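DNA primase (Aquifex aeolicus, PDB 2AU3) synthesises the short RNA primers that DNA polymerase extends during DNA replication, as the DnaG-type primase of this bacterium. Local coordinates at residues I248-Y253 with Y291-G296; T287-I292 with E317-Y322. One frame throughout, in Å; residues are numbered along the deposited sequence.

Interaction 1. Residues I248-Y253 with Y291-G296; sequences ILVEGY and YILYDG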
ATOM      1  N   ILE A 248      10.820  -5.726  -2.843  1.00 14.38           N
ATOM      2  CA  ILE A 248      10.490  -6.151  -4.196  1.00 13.43           C
ATOM      3  C   ILE A 248       9.510  -5.105  -4.751  1.00 13.86           C
ATOM      4  O   ILE A 248       8.568  -4.771  -4.081  1.00 13.86           O
ATOM      5  CB  ILE A 248       9.845  -7.571  -4.193  1.00 13.66           C
ATOM      6  CG1 ILE A 248      10.842  -8.619  -3.667  1.00 11.90           C
ATOM      7  CG2 ILE A 248       9.304  -7.924  -5.643  1.00 13.71           C
ATOM      8  CD1 ILE A 248      10.186  -9.938  -3.083  1.00 11.46           C
ATOM      9  N   LEU A 249       9.807  -4.534  -5.932  1.00 13.42           N
ATOM     10  CA  LEU A 249       8.911  -3.603  -6.588  1.00 13.25           C
ATOM     11  C   LEU A 249       8.169  -4.296  -7.708  1.00 13.24           C
ATOM     12  O   LEU A 249       8.773  -4.862  -8.620  1.00 14.30           O
ATOM     13  CB  LEU A 249       9.694  -2.356  -7.109  1.00 13.33           C
ATOM     14  CG  LEU A 249       8.935  -1.287  -7.918  1.00 12.21           C
ATOM     15  CD1 LEU A 249       8.012  -0.428  -7.036  1.00 10.00           C
ATOM     16  CD2 LEU A 249       9.946  -0.403  -8.731  1.00 14.82           C
ATOM     17  N   VAL A 250       6.842  -4.304  -7.607  1.00 13.10           N
ATOM     18  CA  VAL A 250       5.987  -4.867  -8.652  1.00 13.43           C
ATOM     19  C   VAL A 250       5.194  -3.727  -9.260  1.00 14.44           C
ATOM     20  O   VAL A 250       5.226  -2.616  -8.719  1.00 13.72           O
ATOM     21  CB  VAL A 250       5.027  -5.987  -8.101  1.00 13.07           C
ATOM     22  CG1 VAL A 250       5.822  -7.185  -7.567  1.00 15.39           C
ATOM     23  CG2 VAL A 250       4.081  -5.448  -7.014  1.00 10.95           C
ATOM     24  N   GLU A 251       4.482  -3.978 -10.367  1.00 15.45           N
ATOM     25  CA  GLU A 251       3.891  -2.875 -11.141  1.00 18.19           C
ATOM     26  C   GLU A 251       2.641  -2.271 -10.550  1.00 18.24           C
ATOM     27  O   GLU A 251       2.414  -1.062 -10.681  1.00 19.23           O
ATOM     28  CB  GLU A 251       3.584  -3.291 -12.584  1.00 20.09           C
ATOM     29  CG  GLU A 251       4.789  -3.826 -13.341  1.00 26.57           C
ATOM     30  CD  GLU A 251       4.588  -3.876 -14.858  1.00 33.29           C
ATOM     31  OE1 GLU A 251       4.534  -2.793 -15.485  1.00 33.02           O
ATOM     32  OE2 GLU A 251       4.526  -5.002 -15.416  1.00 37.43           O
ATOM     33  N   GLY A 252       1.781  -3.099  -9.966  1.00 17.76           N
ATOM     34  CA  GLY A 252       0.479  -2.628  -9.521  1.00 18.36           C
ATOM     35  C   GLY A 252      -0.062  -3.388  -8.316  1.00 19.20           C
ATOM     36  O   GLY A 252       0.589  -4.318  -7.828  1.00 19.32           O
ATOM     37  N   TYR A 253      -1.259  -3.007  -7.865  1.00 19.11           N
ATOM     38  CA  TYR A 253      -1.837  -3.520  -6.617  1.00 19.89           C
ATOM     39  C   TYR A 253      -2.108  -5.035  -6.677  1.00 18.43           C
ATOM     40  O   TYR A 253      -1.949  -5.728  -5.674  1.00 17.54           O
ATOM     41  CB  TYR A 253      -3.151  -2.777  -6.295  1.00 21.30           C
ATOM     42  CG  TYR A 253      -4.297  -3.204  -7.161  0.70 25.39           C
ATOM     43  CD1 TYR A 253      -5.152  -4.234  -6.766  0.70 29.16           C
ATOM     44  CD2 TYR A 253      -4.508  -2.612  -8.406  0.70 31.61           C
ATOM     45  CE1 TYR A 253      -6.180  -4.660  -7.581  0.70 32.91           C
ATOM     46  CE2 TYR A 253      -5.545  -3.032  -9.231  0.70 34.30           C
ATOM     47  CZ  TYR A 253      -6.379  -4.051  -8.803  0.70 34.83           C
ATOM     48  OH  TYR A 253      -7.412  -4.483  -9.599  0.70 38.73           O
ATOM     49  N   TYR A 291      14.644  -5.264  -5.698  1.00 15.80           N
ATOM     50  CA  TYR A 291      14.396  -6.164  -6.802  1.00 15.83           C
ATOM     51  C   TYR A 291      13.170  -5.702  -7.585  1.00 15.30           C
ATOM     52  O   TYR A 291      12.133  -5.405  -7.007  1.00 16.61           O
ATOM     53  CB  TYR A 291      14.157  -7.567  -6.232  1.00 15.73           C
ATOM     54  CG  TYR A 291      15.414  -8.165  -5.678  1.00 16.47           C
ATOM     55  CD1 TYR A 291      16.018  -7.648  -4.540  1.00 20.24           C
ATOM     56  CD2 TYR A 291      16.021  -9.245  -6.318  1.00 16.17           C
ATOM     57  CE1 TYR A 291      17.200  -8.217  -4.034  1.00 21.41           C
ATOM     58  CE2 TYR A 291      17.155  -9.810  -5.833  1.00 15.88           C
ATOM     59  CZ  TYR A 291      17.758  -9.292  -4.707  1.00 20.74           C
ATOM     60  OH  TYR A 291      18.938  -9.861  -4.280  1.00 20.08           O
ATOM     61  N   ILE A 292      13.297  -5.595  -8.893  1.00 15.46           N
ATOM     62  CA  ILE A 292      12.181  -5.095  -9.688  1.00 16.04           C
ATOM     63  C   ILE A 292      11.625  -6.293 -10.443  1.00 16.74           C
ATOM     64  O   ILE A 292      12.378  -7.060 -11.060  1.00 15.98           O
ATOM     65  CB  ILE A 292      12.607  -4.001 -10.688  1.00 16.44           C
ATOM     66  CG1 ILE A 292      13.504  -2.966 -10.050  1.00 16.43           C
ATOM     67  CG2 ILE A 292      11.372  -3.319 -11.342  1.00 14.67           C
ATOM     68  CD1 ILE A 292      14.172  -2.096 -11.091  1.00 19.42           C
ATOM     69  N   LEU A 293      10.311  -6.453 -10.365  1.00 16.06           N
ATOM     70  CA  LEU A 293       9.660  -7.622 -10.909  1.00 16.24           C
ATOM     71  C   LEU A 293       8.452  -7.206 -11.675  1.00 16.30           C
ATOM     72  O   LEU A 293       7.343  -7.144 -11.121  1.00 18.53           O
ATOM     73  CB  LEU A 293       9.261  -8.565  -9.763  1.00 15.14           C
ATOM     74  CG  LEU A 293       8.522  -9.864 -10.112  1.00 15.89           C
ATOM     75  CD1 LEU A 293       9.423 -10.896 -10.781  1.00 17.05           C
ATOM     76  CD2 LEU A 293       7.940 -10.431  -8.862  1.00 15.78           C
ATOM     77  N   TYR A 294       8.652  -6.880 -12.947  1.00 17.32           N
ATOM     78  CA  TYR A 294       7.573  -6.413 -13.781  1.00 18.43           C
ATOM     79  C   TYR A 294       7.207  -7.559 -14.738  1.00 19.53           C
ATOM     80  O   TYR A 294       7.846  -8.613 -14.719  1.00 19.84           O
ATOM     81  CB  TYR A 294       8.006  -5.150 -14.535  1.00 18.88           C
ATOM     82  CG  TYR A 294       8.049  -3.852 -13.696  1.00 19.03           C
ATOM     83  CD1 TYR A 294       7.821  -3.859 -12.310  1.00 17.77           C
ATOM     84  CD2 TYR A 294       8.330  -2.632 -14.308  1.00 20.57           C
ATOM     85  CE1 TYR A 294       7.863  -2.677 -11.575  1.00 17.69           C
ATOM     86  CE2 TYR A 294       8.358  -1.448 -13.586  1.00 21.84           C
ATOM     87  CZ  TYR A 294       8.143  -1.483 -12.220  1.00 19.92           C
ATOM     88  OH  TYR A 294       8.185  -0.305 -11.533  1.00 22.32           O
ATOM     89  N   ASP A 295       6.156  -7.383 -15.527  1.00 20.16           N
ATOM     90  CA  ASP A 295       5.721  -8.430 -16.455  1.00 21.42           C
ATOM     91  C   ASP A 295       6.839  -8.898 -17.401  1.00 20.76           C
ATOM     92  O   ASP A 295       7.672  -8.108 -17.845  1.00 20.87           O
ATOM     93  CB  ASP A 295       4.522  -7.944 -17.278  1.00 21.70           C
ATOM     94  CG  ASP A 295       3.278  -7.754 -16.446  1.00 27.68           C
ATOM     95  OD1 ASP A 295       3.202  -8.314 -15.322  1.00 29.86           O
ATOM     96  OD2 ASP A 295       2.308  -7.055 -16.847  1.00 34.29           O
ATOM     97  N   GLY A 296       6.816 -10.180 -17.745  1.00 21.45           N
ATOM     98  CA  GLY A 296       7.770 -10.746 -18.676  1.00 22.20           C
ATOM     99  C   GLY A 296       7.344 -10.515 -20.117  1.00 22.95           C
ATOM    100  O   GLY A 296       7.097 -11.454 -20.875  1.00 22.93           O
TER
HETATM  101  O   HOH W   1       4.765  -6.635 -11.501  1.00 19.58           O

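Interaction 2. Residues T287-I292 with E317-Y322; sequences TKKVYI and EVYPVY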
ATOM      1  N   THR A 287      15.026   1.113   2.395  1.00 17.61           N
ATOM      2  CA  THR A 287      15.936   0.106   1.908  1.00 18.66           C
ATOM      3  C   THR A 287      16.903   0.646   0.865  1.00 19.14           C
ATOM      4  O   THR A 287      16.608   1.630   0.183  1.00 20.30           O
ATOM      5  CB  THR A 287      15.136  -1.082   1.331  1.00 18.45           C
ATOM      6  OG1 THR A 287      16.032  -2.165   1.065  1.00 17.09           O
ATOM      7  CG2 THR A 287      14.516  -0.719  -0.060  1.00 17.94           C
ATOM      8  N   LYS A 288      18.046  -0.014   0.730  1.00 19.52           N
ATOM      9  CA  LYS A 288      18.995   0.354  -0.308  1.00 20.05           C
ATOM     10  C   LYS A 288      19.180  -0.767  -1.331  1.00 19.25           C
ATOM     11  O   LYS A 288      20.112  -0.720  -2.137  1.00 18.26           O
ATOM     12  CB  LYS A 288      20.362   0.777   0.306  1.00 20.73           C
ATOM     13  CG  LYS A 288      20.281   1.935   1.284  1.00 22.78           C
ATOM     14  CD  LYS A 288      19.624   3.194   0.706  1.00 26.51           C
ATOM     15  CE  LYS A 288      19.504   4.279   1.795  1.00 27.76           C
ATOM     16  NZ  LYS A 288      19.112   5.623   1.244  1.00 30.25           N
ATOM     17  N   LYS A 289      18.282  -1.766  -1.305  1.00 19.07           N
ATOM     18  CA  LYS A 289      18.275  -2.843  -2.304  1.00 18.80           C
ATOM     19  C   LYS A 289      16.838  -3.099  -2.779  1.00 17.81           C
ATOM     20  O   LYS A 289      15.939  -3.352  -1.977  1.00 16.37           O
ATOM     21  CB  LYS A 289      18.818  -4.156  -1.726  1.00 19.82           C
ATOM     22  CG  LYS A 289      20.308  -4.276  -1.608  1.00 24.46           C
ATOM     23  CD  LYS A 289      20.675  -5.748  -1.291  1.00 29.07           C
ATOM     24  CE  LYS A 289      22.014  -5.850  -0.534  1.00 35.26           C
ATOM     25  NZ  LYS A 289      22.694  -7.192  -0.735  1.00 37.43           N
ATOM     26  N   VAL A 290      16.642  -3.035  -4.079  1.00 16.61           N
ATOM     27  CA  VAL A 290      15.339  -3.244  -4.651  1.00 16.34           C
ATOM     28  C   VAL A 290      15.432  -4.203  -5.805  1.00 16.26           C
ATOM     29  O   VAL A 290      16.129  -3.966  -6.787  1.00 16.70           O
ATOM     30  CB  VAL A 290      14.679  -1.929  -5.096  1.00 16.68           C
ATOM     31  CG1 VAL A 290      13.446  -2.199  -5.970  1.00 16.21           C
ATOM     32  CG2 VAL A 290      14.291  -1.086  -3.850  1.00 16.37           C
ATOM     33  N   TYR A 291      14.644  -5.264  -5.698  1.00 15.80           N
ATOM     34  CA  TYR A 291      14.396  -6.164  -6.802  1.00 15.83           C
ATOM     35  C   TYR A 291      13.170  -5.702  -7.585  1.00 15.30           C
ATOM     36  O   TYR A 291      12.133  -5.405  -7.007  1.00 16.61           O
ATOM     37  CB  TYR A 291      14.157  -7.567  -6.232  1.00 15.73           C
ATOM     38  CG  TYR A 291      15.414  -8.165  -5.678  1.00 16.47           C
ATOM     39  CD1 TYR A 291      16.018  -7.648  -4.540  1.00 20.24           C
ATOM     40  CD2 TYR A 291      16.021  -9.245  -6.318  1.00 16.17           C
ATOM     41  CE1 TYR A 291      17.200  -8.217  -4.034  1.00 21.41           C
ATOM     42  CE2 TYR A 291      17.155  -9.810  -5.833  1.00 15.88           C
ATOM     43  CZ  TYR A 291      17.758  -9.292  -4.707  1.00 20.74           C
ATOM     44  OH  TYR A 291      18.938  -9.861  -4.280  1.00 20.08           O
ATOM     45  N   ILE A 292      13.297  -5.595  -8.893  1.00 15.46           N
ATOM     46  CA  ILE A 292      12.181  -5.095  -9.688  1.00 16.04           C
ATOM     47  C   ILE A 292      11.625  -6.293 -10.443  1.00 16.74           C
ATOM     48  O   ILE A 292      12.378  -7.060 -11.060  1.00 15.98           O
ATOM     49  CB  ILE A 292      12.607  -4.001 -10.688  1.00 16.44           C
ATOM     50  CG1 ILE A 292      13.504  -2.966 -10.050  1.00 16.43           C
ATOM     51  CG2 ILE A 292      11.372  -3.319 -11.342  1.00 14.67           C
ATOM     52  CD1 ILE A 292      14.172  -2.096 -11.091  1.00 19.42           C
ATOM     53  N   GLU A 317      20.617   0.068  -4.799  1.00 19.66           N
ATOM     54  CA  GLU A 317      21.137  -0.961  -5.703  1.00 20.80           C
ATOM     55  C   GLU A 317      19.977  -1.733  -6.291  1.00 19.65           C
ATOM     56  O   GLU A 317      19.061  -2.145  -5.575  1.00 19.87           O
ATOM     57  CB  GLU A 317      21.972  -1.964  -4.944  1.00 21.84           C
ATOM     58  CG  GLU A 317      23.315  -1.481  -4.475  1.00 28.67           C
ATOM     59  CD  GLU A 317      24.223  -2.666  -4.279  1.00 36.32           C
ATOM     60  OE1 GLU A 317      23.932  -3.496  -3.369  1.00 39.40           O
ATOM     61  OE2 GLU A 317      25.174  -2.803  -5.074  1.00 38.13           O
ATOM     62  N   VAL A 318      20.030  -1.951  -7.587  1.00 18.96           N
ATOM     63  CA  VAL A 318      18.888  -2.487  -8.312  1.00 18.80           C
ATOM     64  C   VAL A 318      19.218  -3.879  -8.827  1.00 18.32           C
ATOM     65  O   VAL A 318      20.322  -4.104  -9.346  1.00 19.20           O
ATOM     66  CB  VAL A 318      18.511  -1.555  -9.475  1.00 17.69           C
ATOM     67  CG1 VAL A 318      17.449  -2.173 -10.321  1.00 19.30           C
ATOM     68  CG2 VAL A 318      18.034  -0.182  -8.944  1.00 18.38           C
ATOM     69  N   TYR A 319      18.262  -4.800  -8.651  1.00 19.01           N
ATOM     70  CA  TYR A 319      18.327  -6.186  -9.125  1.00 18.82           C
ATOM     71  C   TYR A 319      17.093  -6.526  -9.966  1.00 19.11           C
ATOM     72  O   TYR A 319      16.051  -6.922  -9.421  1.00 18.55           O
ATOM     73  CB  TYR A 319      18.323  -7.129  -7.939  1.00 19.35           C
ATOM     74  CG  TYR A 319      19.511  -7.011  -7.033  1.00 19.02           C
ATOM     75  CD1 TYR A 319      20.462  -8.021  -6.983  1.00 20.97           C
ATOM     76  CD2 TYR A 319      19.693  -5.888  -6.230  1.00 16.28           C
ATOM     77  CE1 TYR A 319      21.562  -7.931  -6.142  1.00 22.32           C
ATOM     78  CE2 TYR A 319      20.765  -5.795  -5.371  1.00 20.99           C
ATOM     79  CZ  TYR A 319      21.704  -6.815  -5.341  1.00 23.15           C
ATOM     80  OH  TYR A 319      22.805  -6.707  -4.535  1.00 26.63           O
ATOM     81  N   PRO A 320      17.187  -6.344 -11.284  1.00 19.31           N
ATOM     82  CA  PRO A 320      16.088  -6.707 -12.179  1.00 18.68           C
ATOM     83  C   PRO A 320      15.783  -8.202 -12.142  1.00 18.47           C
ATOM     84  O   PRO A 320      16.663  -9.051 -12.205  1.00 17.86           O
ATOM     85  CB  PRO A 320      16.620  -6.305 -13.568  1.00 19.77           C
ATOM     86  CG  PRO A 320      17.624  -5.205 -13.250  1.00 18.55           C
ATOM     87  CD  PRO A 320      18.331  -5.749 -12.016  1.00 19.15           C
ATOM     88  N   VAL A 321      14.504  -8.524 -12.073  1.00 17.55           N
ATOM     89  CA  VAL A 321      14.118  -9.923 -12.037  1.00 16.73           C
ATOM     90  C   VAL A 321      13.346 -10.110 -13.311  1.00 16.35           C
ATOM     91  O   VAL A 321      12.359  -9.413 -13.542  1.00 15.63           O
ATOM     92  CB  VAL A 321      13.223 -10.250 -10.825  1.00 17.01           C
ATOM     93  CG1 VAL A 321      12.873 -11.761 -10.763  1.00 15.28           C
ATOM     94  CG2 VAL A 321      13.915  -9.799  -9.506  1.00 16.96           C
ATOM     95  N   TYR A 322      13.836 -11.027 -14.132  1.00 15.01           N
ATOM     96  CA  TYR A 322      13.263 -11.321 -15.435  1.00 17.13           C
ATOM     97  C   TYR A 322      12.380 -12.542 -15.370  1.00 18.15           C
ATOM     98  O   TYR A 322      12.874 -13.673 -15.273  1.00 19.63           O
ATOM     99  CB  TYR A 322      14.384 -11.576 -16.447  1.00 18.02           C
ATOM    100  CG  TYR A 322      15.292 -10.378 -16.590  1.00 19.36           C
ATOM    101  CD1 TYR A 322      14.835  -9.208 -17.189  1.00 22.79           C
ATOM    102  CD2 TYR A 322      16.579 -10.387 -16.061  1.00 23.06           C
ATOM    103  CE1 TYR A 322      15.683  -8.066 -17.308  1.00 25.55           C
ATOM    104  CE2 TYR A 322      17.422  -9.263 -16.171  1.00 23.75           C
ATOM    105  CZ  TYR A 322      16.963  -8.113 -16.788  1.00 24.12           C
ATOM    106  OH  TYR A 322      17.791  -7.000 -16.881  1.00 27.62           O
TER

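Interaction 1. Residues I248-Y253 with Y291-G296
E251 reaches across to Y294 and lies over its ring, with E251 CG 3.5 Å from the ring centroid and 27° off the normal, a CH-pi contact. The carboxylate beyond it is turned only 18° from the ring plane, so the chain runs on over the tyrosine towards Y294 CB. The methyl CG2 of I292 sits on the opposite face of that ring, which is thus held between the two. At the far end of the ring Y294 OH meets L249 CD2 at 3.3 Å. With CG anti to the carbonyl carbon (chi1 -56°) and the chain extended beyond it, E251 brings OE2 to the backbone N of D295. That bond is 2.9 Å long and nearly straight, and it uses the anti side of the carboxylate, with the donor well out of its plane.

Behind this end the backbones run parallel. L249 N donates to Y291 O at 2.7 Å, and L293 N returns the bond to L249 O at 2.8 Å. Beyond that pair the strands separate, and a water bridges E251 N and L293 O. On the other side of the sheet from L249 and I292, I248 CG2 packs beside L293 CB.

E251 and D295 are two of the predicted magnesium ligands of the Toprim domain, with D297 close to D295. Their side chains cross at about a right angle, E251 OE2 lying 3.3 Å from D295 OD2. Two acceptors this close, with no magnesium modelled, are consistent with a site shaped to hold a cation.

Interaction 2. Residues T287-I292 with E317-Y322
Y291 and Y319 stack side chain on side chain, their ring centroids 4.5 Å apart and their planes 14° from parallel. The stack is offset: the Y319 ring is displaced so that its CB sits over the Y291 face and Y291 OH over the rim of the Y319 ring. V321 CG2 closes on the edge of the Y291 ring in its plane, 3.9 Å from CD2. Paired across the strands, the two tyrosines leave the same face of the sheet, and their like first torsions (chi1 -70° and -64°) swing both rings the same way, near enough parallel to stack. On the face carrying V290 and V318, I292 CD1 presses tightly on V318 CG1 at 3.4 Å.

These strands are the two arms of a right-handed beta-alpha-beta crossover in the Toprim fold, with helix 298-313 between them; I292, V318 and P320 pack against that helix. Five backbone bonds fix the parallel register, from E317 N to K288 O at one end to V321 N to I292 O, 2.8 Å, at the other. On the tyrosine face, I345 of helix 338-347 touches both Y291 and V321, and F246 meets the Y291 ring at a steep angle.

How the interactions relate
Both interactions use strand 289-293, with 247-249 on one side of it and 317-321 on the other in the mixed five-stranded sheet of the Toprim domain. Their centres are 10 Å apart, and Y291 and I292 belong to both. Along the chain the order is 248-253, then 287-296, then 317-322, the last following helix 298-313. The two contacts also touch directly, L249 CB with V290 CG1 and L293 CD1 with V321 CG1, at 3.6 Å for the latter. Interaction 1 carries two of the three predicted magnesium ligands, E251 and D295, just past the C-terminal ends of its strands, whereas interaction 2 joins strand 289-293 to the outermost strand, 317-321.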